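Long-range contacts in regulatory protein SdiA (Escherichia coli, PDB 4LFU), which activates transcription of cell-division genes and senses AI-1 autoinducers from other bacteria as a LuxR-type, DNA-binding quorum-sensing receptor: residues 77-82 with 101-106; 81-86 with 130-135; 93-98 with 118-123; 113-118 with 136-141. One frame throughout, in Å; residues are numbered along the deposited sequence.

Contact 1: 77-82 with 101-106; sequences LAIDPV and SEAQPL
I79 leans on the start of helix 104-112 through A103, P105 and L106, and so ties the loop after helix 65-73 to a helix N-terminus within the GAF-like autoinducer-binding domain. The contact is mainly apolar. CG1 of I79 lies 4.1 Å from CB of A103, the N-cap residue, while I79 CD1 runs on to P105 CD at 4.2 Å, the two side chains meeting obliquely. The first torsion of I79 (chi1 67°) wedges CG1 between its own backbone N and carbonyl carbon and aims that branch at the helix start. P81 also reaches this helix start, its CD 3.9 Å from A103 CB and 4.0 Å from L106 CD1. The carbonyl oxygen of I79 comes closer still, I79 O standing 3.3 Å from A103 CB.

Polar order lies within the loop itself. D80 OD2 accepts from V82 N in an Asx turn, with the N-H arriving from above the carboxylate plane. OD1 of D80 is bonded to Y71 OH and to a bound tetraethylene glycol, probably from the crystallisation liquor, which is consistent with D80 lining the ligand pocket.

No hydrogen bond joins the two segments. Even so, a methyl of L106 rests on this carboxylate: CD1 stands 3.6 Å from D80 OD2.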
# COMPACT_ATOMS: atom_id res chain seq x y z
N LEU A 77 -13.40 -19.70 -0.80
CA LEU A 77 -12.37 -18.64 -0.86
C LEU A 77 -12.04 -18.29 -2.31
O LEU A 77 -11.88 -17.11 -2.65
CB LEU A 77 -11.10 -19.04 -0.06
CG LEU A 77 -9.87 -18.12 -0.12
CD1 LEU A 77 -10.17 -16.74 0.50
CD2 LEU A 77 -8.64 -18.78 0.56
N ALA A 78 -11.99 -19.32 -3.16
CA ALA A 78 -11.79 -19.19 -4.62
C ALA A 78 -12.82 -18.30 -5.35
O ALA A 78 -12.48 -17.65 -6.34
CB ALA A 78 -11.74 -20.57 -5.30
N ILE A 79 -14.06 -18.30 -4.87
CA ILE A 79 -15.14 -17.51 -5.51
C ILE A 79 -15.59 -16.27 -4.71
O ILE A 79 -16.42 -15.50 -5.18
CB ILE A 79 -16.38 -18.41 -5.82
CG1 ILE A 79 -17.05 -18.91 -4.51
CG2 ILE A 79 -15.95 -19.55 -6.73
CD1 ILE A 79 -18.20 -19.93 -4.71
N ASP A 80 -15.05 -16.09 -3.50
CA ASP A 80 -15.56 -15.06 -2.59
C ASP A 80 -15.25 -13.63 -3.07
O ASP A 80 -14.11 -13.19 -3.01
CB ASP A 80 -15.04 -15.28 -1.17
CG ASP A 80 -15.72 -14.38 -0.16
OD1 ASP A 80 -15.44 -14.53 1.05
OD2 ASP A 80 -16.52 -13.52 -0.55
N PRO A 81 -16.30 -12.91 -3.52
CA PRO A 81 -16.12 -11.61 -4.18
C PRO A 81 -15.80 -10.48 -3.21
O PRO A 81 -15.33 -9.41 -3.60
CB PRO A 81 -17.47 -11.37 -4.86
CG PRO A 81 -18.46 -12.18 -4.04
CD PRO A 81 -17.73 -13.27 -3.37
N VAL A 82 -16.05 -10.74 -1.94
CA VAL A 82 -15.88 -9.78 -0.85
C VAL A 82 -14.37 -9.58 -0.54
O VAL A 82 -13.99 -8.63 0.16
CB VAL A 82 -16.76 -10.27 0.35
CG1 VAL A 82 -16.20 -9.93 1.69
CG2 VAL A 82 -18.22 -9.80 0.15
N SER A 101 -23.05 -12.99 -8.28
CA SER A 101 -23.58 -13.71 -9.44
C SER A 101 -22.64 -14.78 -9.98
O SER A 101 -23.08 -15.73 -10.64
CB SER A 101 -23.95 -12.73 -10.56
OG SER A 101 -22.80 -12.15 -11.15
N GLU A 102 -21.35 -14.62 -9.69
CA GLU A 102 -20.33 -15.63 -10.01
C GLU A 102 -19.92 -16.42 -8.76
O GLU A 102 -18.98 -17.22 -8.80
CB GLU A 102 -19.08 -14.97 -10.65
CG GLU A 102 -19.18 -14.77 -12.20
CD GLU A 102 -19.69 -13.38 -12.60
OE1 GLU A 102 -20.11 -13.22 -13.78
OE2 GLU A 102 -19.67 -12.44 -11.74
N ALA A 103 -20.63 -16.20 -7.65
CA ALA A 103 -20.37 -16.89 -6.38
C ALA A 103 -21.66 -17.44 -5.77
O ALA A 103 -21.86 -17.41 -4.55
CB ALA A 103 -19.67 -15.95 -5.40
N GLN A 104 -22.54 -17.93 -6.63
CA GLN A 104 -23.89 -18.38 -6.23
C GLN A 104 -23.93 -19.48 -5.15
O GLN A 104 -24.78 -19.39 -4.26
CB GLN A 104 -24.71 -18.77 -7.47
CG GLN A 104 -24.88 -17.59 -8.44
CD GLN A 104 -25.54 -17.97 -9.75
OE1 GLN A 104 -26.48 -18.77 -9.79
NE2 GLN A 104 -25.06 -17.37 -10.83
N PRO A 105 -23.01 -20.48 -5.18
CA PRO A 105 -22.97 -21.42 -4.05
C PRO A 105 -22.74 -20.74 -2.70
O PRO A 105 -23.33 -21.16 -1.71
CB PRO A 105 -21.78 -22.33 -4.39
CG PRO A 105 -21.71 -22.31 -5.87
CD PRO A 105 -22.00 -20.86 -6.20
N LEU A 106 -21.93 -19.68 -2.67
CA LEU A 106 -21.63 -18.95 -1.43
C LEU A 106 -22.85 -18.18 -0.94
O LEU A 106 -23.19 -18.20 0.25
CB LEU A 106 -20.45 -17.98 -1.65
CG LEU A 106 -19.53 -17.50 -0.51
CD1 LEU A 106 -18.95 -16.12 -0.84
CD2 LEU A 106 -20.17 -17.50 0.88

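Contact 2: 81-86 with 130-135; sequences PVLNPE and LGFLSF
F132 rises from its strand as a flat bump, and the loop backbone at L83 folds over it. CA of L83 sits over one face of the ring, 4.0 Å from its centroid and 21° off the normal, a CH-pi contact. The L83 side chain continues the cover toward the root of the ring, with CD1 3.8 Å from F132 CG, and the carbonyl oxygen of L83 lies 3.5 Å from F132 CZ at the far end. That oxygen is also bonded to R47 NH1 of strand 41-47. With CG anti to the carbonyl carbon (chi1 -63°), the F132 ring carries on toward the loop.

The edge of the ring is met by P85, whose CD is 4.0 Å from F132 CZ. CG of the same proline touches L130 CD1 at 4.1 Å, the two side chains crossing at about a right angle, and so P85 straddles two residues that point to the same side of the strand. At the other end V82 CG1 rests on S134 OG, a hydroxyl bonded to T120 OG1. The loop thus covers one face of the antiparallel sheet of the GAF-like autoinducer-binding domain, the face on which LuxR-type receptors hold their ligand and probably the pocket side here.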
# COMPACT_ATOMS: atom_id res chain seq x y z
N PRO A 81 -16.30 -12.91 -3.52
CA PRO A 81 -16.12 -11.61 -4.18
C PRO A 81 -15.80 -10.48 -3.21
O PRO A 81 -15.33 -9.41 -3.60
CB PRO A 81 -17.47 -11.37 -4.86
CG PRO A 81 -18.46 -12.18 -4.04
CD PRO A 81 -17.73 -13.27 -3.37
N VAL A 82 -16.05 -10.74 -1.94
CA VAL A 82 -15.88 -9.78 -0.85
C VAL A 82 -14.37 -9.58 -0.54
O VAL A 82 -13.99 -8.63 0.16
CB VAL A 82 -16.76 -10.27 0.35
CG1 VAL A 82 -16.20 -9.93 1.69
CG2 VAL A 82 -18.22 -9.80 0.15
N LEU A 83 -13.53 -10.46 -1.09
CA LEU A 83 -12.08 -10.49 -0.86
C LEU A 83 -11.30 -10.14 -2.13
O LEU A 83 -10.12 -10.47 -2.28
CB LEU A 83 -11.68 -11.88 -0.34
CG LEU A 83 -11.60 -12.20 1.16
CD1 LEU A 83 -12.29 -11.22 2.12
CD2 LEU A 83 -12.03 -13.62 1.43
N ASN A 84 -11.99 -9.49 -3.05
CA ASN A 84 -11.44 -9.08 -4.30
C ASN A 84 -11.47 -7.55 -4.33
O ASN A 84 -12.54 -6.96 -4.45
CB ASN A 84 -12.23 -9.70 -5.47
CG ASN A 84 -11.73 -9.25 -6.84
OD1 ASN A 84 -10.68 -8.60 -6.96
ND2 ASN A 84 -12.49 -9.59 -7.87
N PRO A 85 -10.29 -6.92 -4.21
CA PRO A 85 -10.13 -5.46 -4.21
C PRO A 85 -10.67 -4.73 -5.47
O PRO A 85 -11.08 -3.58 -5.37
CB PRO A 85 -8.62 -5.28 -4.05
CG PRO A 85 -8.02 -6.54 -4.47
CD PRO A 85 -8.99 -7.60 -4.06
N GLU A 86 -10.68 -5.40 -6.62
CA GLU A 86 -11.26 -4.86 -7.85
C GLU A 86 -12.73 -4.49 -7.74
O GLU A 86 -13.24 -3.70 -8.53
CB GLU A 86 -11.04 -5.82 -9.02
CG GLU A 86 -9.59 -5.83 -9.59
CD GLU A 86 -8.99 -7.24 -9.67
OE1 GLU A 86 -8.99 -7.84 -10.78
OE2 GLU A 86 -8.51 -7.75 -8.62
N LEU A 130 -3.09 -7.63 2.27
CA LEU A 130 -4.37 -6.96 2.07
C LEU A 130 -5.28 -7.38 3.19
O LEU A 130 -5.55 -8.58 3.37
CB LEU A 130 -4.98 -7.33 0.70
CG LEU A 130 -4.29 -6.90 -0.61
CD1 LEU A 130 -5.10 -7.44 -1.76
CD2 LEU A 130 -4.20 -5.38 -0.73
N GLY A 131 -5.75 -6.40 3.95
CA GLY A 131 -6.63 -6.65 5.06
C GLY A 131 -8.05 -6.29 4.69
O GLY A 131 -8.29 -5.26 4.04
N PHE A 132 -8.97 -7.17 5.07
CA PHE A 132 -10.40 -6.99 4.80
C PHE A 132 -11.19 -7.09 6.11
O PHE A 132 -11.10 -8.08 6.82
CB PHE A 132 -10.90 -8.08 3.84
CG PHE A 132 -10.25 -8.05 2.48
CD1 PHE A 132 -10.86 -7.39 1.42
CD2 PHE A 132 -9.02 -8.69 2.25
CE1 PHE A 132 -10.26 -7.34 0.18
CE2 PHE A 132 -8.41 -8.68 0.98
CZ PHE A 132 -9.03 -8.00 -0.04
N LEU A 133 -11.97 -6.06 6.42
CA LEU A 133 -12.86 -6.12 7.57
C LEU A 133 -14.31 -6.17 7.10
O LEU A 133 -14.79 -5.25 6.46
CB LEU A 133 -12.63 -4.92 8.50
CG LEU A 133 -13.57 -4.82 9.72
CD1 LEU A 133 -13.36 -5.96 10.70
CD2 LEU A 133 -13.36 -3.47 10.38
N SER A 134 -15.01 -7.25 7.42
CA SER A 134 -16.41 -7.44 7.04
C SER A 134 -17.29 -7.40 8.26
O SER A 134 -16.92 -7.94 9.29
CB SER A 134 -16.60 -8.79 6.40
OG SER A 134 -16.14 -8.77 5.08
N PHE A 135 -18.43 -6.73 8.15
CA PHE A 135 -19.52 -6.86 9.13
C PHE A 135 -20.72 -7.51 8.45
O PHE A 135 -20.98 -7.23 7.28
CB PHE A 135 -19.96 -5.50 9.67
CG PHE A 135 -18.93 -4.79 10.53
CD1 PHE A 135 -17.99 -5.51 11.28
CD2 PHE A 135 -18.93 -3.40 10.62
CE1 PHE A 135 -17.05 -4.85 12.07
CE2 PHE A 135 -18.00 -2.75 11.44
CZ PHE A 135 -17.07 -3.48 12.15

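Contact 3: 93-98 with 118-123; sequences LMWNDD and GVTQYL
L93 and M94 run antiparallel to T120 and V119, L93 with T120 forming a hydrogen-bonded pair and M94 with V119 a non-hydrogen-bonded one, and this places strand 92-94 on the margin of the five-stranded antiparallel sheet of the autoinducer-binding domain. L93 N gives to T120 O at 2.8 Å, and T120 N returns a bond to L93 O at 2.7 Å. One step on, W95 N reaches G118 O at 3.1 Å, which extends the pairing beyond the last strand residue. L93 O also receives the CA-H of V119, a weaker companion to the amide bond.

Among the side chains W95 does most. Its indole lies flat over the strand backbone at G118: G118 CA stands 3.8 Å from the centroid of the six-membered ring, 20° off its normal, in a CH-pi contact. V119 N comes over the same ring system, nearer its rim. The close approach depends on glycine, since a CB at position 118 would run into the ring. M94 and V119 lie on the face opposite L93 and T120. The M94 chain, bent at chi2 and chi3, brings SD within 4.3 Å of V119 CB and turns CE back to G118 O.

The indole has a second hold at its edge. T120 OG1, which is also bonded to S134 OG on the next strand, lies almost exactly in the ring plane and accepts the N-H of W95 NE1 at 2.8 Å, with an angle of 163° at the hydrogen.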
# COMPACT_ATOMS: atom_id res chain seq x y z
N LEU A 93 -17.05 -1.54 0.29
CA LEU A 93 -17.96 -2.43 -0.43
C LEU A 93 -19.21 -2.80 0.39
O LEU A 93 -19.14 -3.59 1.33
CB LEU A 93 -17.23 -3.69 -0.91
CG LEU A 93 -18.02 -4.78 -1.65
CD1 LEU A 93 -18.66 -4.26 -2.96
CD2 LEU A 93 -17.10 -5.97 -1.91
N MET A 94 -20.33 -2.19 0.03
CA MET A 94 -21.63 -2.55 0.58
C MET A 94 -22.08 -3.78 -0.19
O MET A 94 -22.05 -3.75 -1.42
CB MET A 94 -22.62 -1.38 0.39
CG MET A 94 -24.01 -1.62 0.99
SD MET A 94 -23.97 -1.49 2.77
CE MET A 94 -25.00 -2.87 3.23
N TRP A 95 -22.46 -4.86 0.49
CA TRP A 95 -22.88 -6.10 -0.24
C TRP A 95 -24.20 -5.92 -0.97
O TRP A 95 -25.13 -5.29 -0.46
CB TRP A 95 -22.95 -7.35 0.66
CG TRP A 95 -21.71 -7.65 1.44
CD1 TRP A 95 -20.48 -7.02 1.34
CD2 TRP A 95 -21.55 -8.66 2.45
NE1 TRP A 95 -19.60 -7.58 2.24
CE2 TRP A 95 -20.23 -8.58 2.93
CE3 TRP A 95 -22.42 -9.62 3.01
CZ2 TRP A 95 -19.73 -9.43 3.92
CZ3 TRP A 95 -21.93 -10.45 4.02
CH2 TRP A 95 -20.60 -10.35 4.46
N ASN A 96 -24.26 -6.46 -2.17
CA ASN A 96 -25.49 -6.49 -2.97
C ASN A 96 -25.56 -7.82 -3.68
O ASN A 96 -24.58 -8.54 -3.71
CB ASN A 96 -25.57 -5.33 -3.97
CG ASN A 96 -24.41 -5.31 -4.96
OD1 ASN A 96 -24.22 -6.24 -5.76
ND2 ASN A 96 -23.64 -4.24 -4.93
N ASP A 97 -26.72 -8.13 -4.26
CA ASP A 97 -26.91 -9.41 -4.94
C ASP A 97 -26.03 -9.59 -6.16
O ASP A 97 -25.49 -10.67 -6.37
CB ASP A 97 -28.37 -9.66 -5.28
CG ASP A 97 -29.19 -9.96 -4.05
OD1 ASP A 97 -28.61 -10.45 -3.07
OD2 ASP A 97 -30.41 -9.70 -4.06
N ASP A 98 -25.85 -8.52 -6.94
CA ASP A 98 -25.02 -8.58 -8.17
C ASP A 98 -23.60 -9.03 -7.91
O ASP A 98 -22.99 -9.66 -8.76
CB ASP A 98 -25.01 -7.24 -8.92
CG ASP A 98 -26.41 -6.67 -9.12
OD1 ASP A 98 -27.02 -6.24 -8.10
OD2 ASP A 98 -26.90 -6.68 -10.28
N GLY A 118 -24.52 -7.17 4.73
CA GLY A 118 -23.18 -6.91 5.25
C GLY A 118 -22.42 -5.86 4.48
O GLY A 118 -22.93 -5.29 3.53
N VAL A 119 -21.19 -5.62 4.88
CA VAL A 119 -20.38 -4.57 4.32
C VAL A 119 -18.89 -4.96 4.49
O VAL A 119 -18.53 -5.61 5.46
CB VAL A 119 -20.72 -3.23 5.02
CG1 VAL A 119 -20.44 -3.30 6.52
CG2 VAL A 119 -19.99 -2.05 4.36
N THR A 120 -18.04 -4.60 3.55
CA THR A 120 -16.61 -4.86 3.73
C THR A 120 -15.78 -3.58 3.52
O THR A 120 -16.06 -2.77 2.64
CB THR A 120 -16.11 -6.01 2.82
OG1 THR A 120 -16.99 -7.12 2.99
CG2 THR A 120 -14.68 -6.46 3.17
N GLN A 121 -14.78 -3.39 4.38
CA GLN A 121 -13.80 -2.34 4.17
C GLN A 121 -12.43 -2.98 4.00
O GLN A 121 -12.10 -3.92 4.68
CB GLN A 121 -13.78 -1.37 5.35
CG GLN A 121 -12.87 -0.17 5.11
CD GLN A 121 -13.56 0.95 4.37
OE1 GLN A 121 -14.79 1.05 4.36
NE2 GLN A 121 -12.76 1.82 3.76
N TYR A 122 -11.62 -2.46 3.07
CA TYR A 122 -10.26 -2.99 2.93
C TYR A 122 -9.13 -1.95 2.90
O TYR A 122 -9.35 -0.76 2.60
CB TYR A 122 -10.16 -3.97 1.76
CG TYR A 122 -9.55 -3.43 0.51
CD1 TYR A 122 -8.22 -3.74 0.15
CD2 TYR A 122 -10.29 -2.65 -0.34
CE1 TYR A 122 -7.65 -3.21 -1.02
CE2 TYR A 122 -9.75 -2.13 -1.48
CZ TYR A 122 -8.45 -2.41 -1.83
OH TYR A 122 -7.99 -1.88 -3.01
N LEU A 123 -7.93 -2.44 3.24
CA LEU A 123 -6.70 -1.66 3.23
C LEU A 123 -5.50 -2.53 2.87
O LEU A 123 -5.34 -3.66 3.37
CB LEU A 123 -6.44 -1.07 4.62
CG LEU A 123 -5.24 -0.10 4.67
CD1 LEU A 123 -5.53 1.13 3.84
CD2 LEU A 123 -4.86 0.29 6.09

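Contact 4: 113-118 with 136-141; sequences HGLRRG and SRCSAR
R137 O is the acceptor on which this contact turns, for it takes two backbone donors of the facing segment: R116 N at 3.0 Å, lying in the carbonyl plane, and R117 N at 3.1 Å, tilted somewhat from it. R137 N pays back with a 2.7 Å bond to R117 O. S136 CA adds a CA-H contact to the same R117 O, and C138 CA makes another to the carbonyl oxygen of G114, the glycine that follows the helix in a Schellman motif.

The charged ends find their partners mostly within their own segment or beyond the pair. R117, bent at chi2 (-74°), folds its guanidinium back so that NH1 reaches R116 O at 3.0 Å, and A140 CB covers one face of it. R116 NH1 serves both L115 O and R111 O, while its CG lies against C138 O. R137 NH2 goes to E38 O, with Y39 making a cation-pi contact. L115 CD2 packs on S136 OG at 3.4 Å, the hydroxyl's polar partner being Y63 OH.

R116 and R117 both facing R137 make a classic beta bulge, here at the open end of the antiparallel hairpin of strands 117-124 and 130-137.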
# COMPACT_ATOMS: atom_id res chain seq x y z
N HIS A 113 -28.36 -20.04 5.84
CA HIS A 113 -28.00 -20.10 7.25
C HIS A 113 -28.42 -18.85 7.99
O HIS A 113 -28.21 -18.72 9.22
CB HIS A 113 -26.50 -20.38 7.40
CG HIS A 113 -26.12 -21.77 7.00
ND1 HIS A 113 -26.02 -22.16 5.68
CD2 HIS A 113 -25.87 -22.88 7.74
CE1 HIS A 113 -25.69 -23.43 5.62
NE2 HIS A 113 -25.59 -23.89 6.86
N GLY A 114 -29.02 -17.91 7.26
CA GLY A 114 -29.63 -16.75 7.90
C GLY A 114 -29.01 -15.40 7.64
O GLY A 114 -29.52 -14.40 8.14
N LEU A 115 -27.91 -15.34 6.89
CA LEU A 115 -27.30 -14.04 6.53
C LEU A 115 -28.11 -13.28 5.48
O LEU A 115 -28.52 -13.84 4.45
CB LEU A 115 -25.85 -14.21 6.02
CG LEU A 115 -24.63 -14.32 6.93
CD1 LEU A 115 -23.37 -14.25 6.07
CD2 LEU A 115 -24.60 -13.24 8.03
N ARG A 116 -28.29 -11.98 5.71
CA ARG A 116 -29.06 -11.12 4.79
C ARG A 116 -28.27 -9.91 4.26
O ARG A 116 -28.46 -9.51 3.13
CB ARG A 116 -30.39 -10.66 5.46
CG ARG A 116 -31.43 -11.81 5.72
CD ARG A 116 -31.94 -12.47 4.43
NE ARG A 116 -32.89 -13.57 4.67
CZ ARG A 116 -32.58 -14.87 4.66
NH1 ARG A 116 -31.33 -15.27 4.44
NH2 ARG A 116 -33.52 -15.79 4.90
N ARG A 117 -27.39 -9.34 5.07
CA ARG A 117 -26.79 -8.04 4.79
C ARG A 117 -25.37 -7.97 5.37
O ARG A 117 -25.05 -8.65 6.36
CB ARG A 117 -27.63 -6.89 5.40
CG ARG A 117 -29.11 -6.75 4.91
CD ARG A 117 -29.24 -6.16 3.50
NE ARG A 117 -30.64 -5.98 3.10
CZ ARG A 117 -31.40 -6.87 2.46
NH1 ARG A 117 -30.93 -8.07 2.11
NH2 ARG A 117 -32.66 -6.58 2.16
N GLY A 118 -24.52 -7.17 4.73
CA GLY A 118 -23.18 -6.91 5.25
C GLY A 118 -22.42 -5.86 4.48
O GLY A 118 -22.93 -5.29 3.53
N SER A 136 -21.44 -8.36 9.15
CA SER A 136 -22.63 -8.97 8.57
C SER A 136 -23.78 -9.08 9.56
O SER A 136 -23.58 -9.03 10.75
CB SER A 136 -22.33 -10.33 7.93
OG SER A 136 -21.91 -11.26 8.89
N ARG A 137 -24.97 -9.25 9.04
CA ARG A 137 -26.19 -9.18 9.81
C ARG A 137 -27.19 -10.20 9.25
O ARG A 137 -27.30 -10.40 8.02
CB ARG A 137 -26.74 -7.77 9.69
CG ARG A 137 -27.80 -7.43 10.68
CD ARG A 137 -27.93 -5.94 10.83
NE ARG A 137 -28.13 -5.24 9.57
CZ ARG A 137 -27.69 -4.01 9.32
NH1 ARG A 137 -27.92 -3.46 8.14
NH2 ARG A 137 -27.00 -3.34 10.25
N CYS A 138 -27.92 -10.82 10.17
CA CYS A 138 -28.97 -11.78 9.83
C CYS A 138 -30.30 -11.12 9.52
O CYS A 138 -31.24 -11.80 9.12
CB CYS A 138 -29.14 -12.81 10.95
SG CYS A 138 -27.64 -13.79 11.24
N SER A 139 -30.39 -9.80 9.72
CA SER A 139 -31.65 -9.07 9.56
C SER A 139 -31.67 -8.22 8.30
O SER A 139 -30.75 -7.46 8.02
CB SER A 139 -31.93 -8.20 10.80
OG SER A 139 -32.84 -7.15 10.48
N ALA A 140 -32.75 -8.37 7.55
CA ALA A 140 -32.91 -7.71 6.26
C ALA A 140 -33.58 -6.35 6.43
O ALA A 140 -33.92 -5.69 5.43
CB ALA A 140 -33.73 -8.60 5.32
N ARG A 141 -33.78 -5.93 7.67
CA ARG A 141 -34.50 -4.69 7.95
C ARG A 141 -33.60 -3.47 7.84
O ARG A 141 -32.44 -3.47 8.30
CB ARG A 141 -35.19 -4.75 9.32
CG ARG A 141 -36.63 -5.25 9.26
CD ARG A 141 -37.22 -5.27 10.66
NE ARG A 141 -38.67 -5.07 10.67
CZ ARG A 141 -39.41 -4.93 11.77
NH1 ARG A 141 -38.84 -4.98 12.98
NH2 ARG A 141 -40.72 -4.75 11.68

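The four contacts lie side by side in one autoinducer-binding domain and are joined through V82, W95 and T120. Contact 1 hands P81 and V82 on to contact 2, and L77 CD1 meets L83 CD2 at 3.7 Å. V82 CG2 then touches W95 NE1 at 3.3 Å, linking the loop to contact 3. Contacts 2 and 3, centres about 8 Å apart, are joined by T120 OG1 and S134 OG at 2.8 Å; contact 3 passes G118 to contact 4, where W95 CH2 lies 3.9 Å from S136 CB. Side chains of D80, L83, W95 and L115 each lie about 3 to 4 Å from bound tetraethylene glycol, probably from the crystallisation liquor, which may mark the autoinducer pocket.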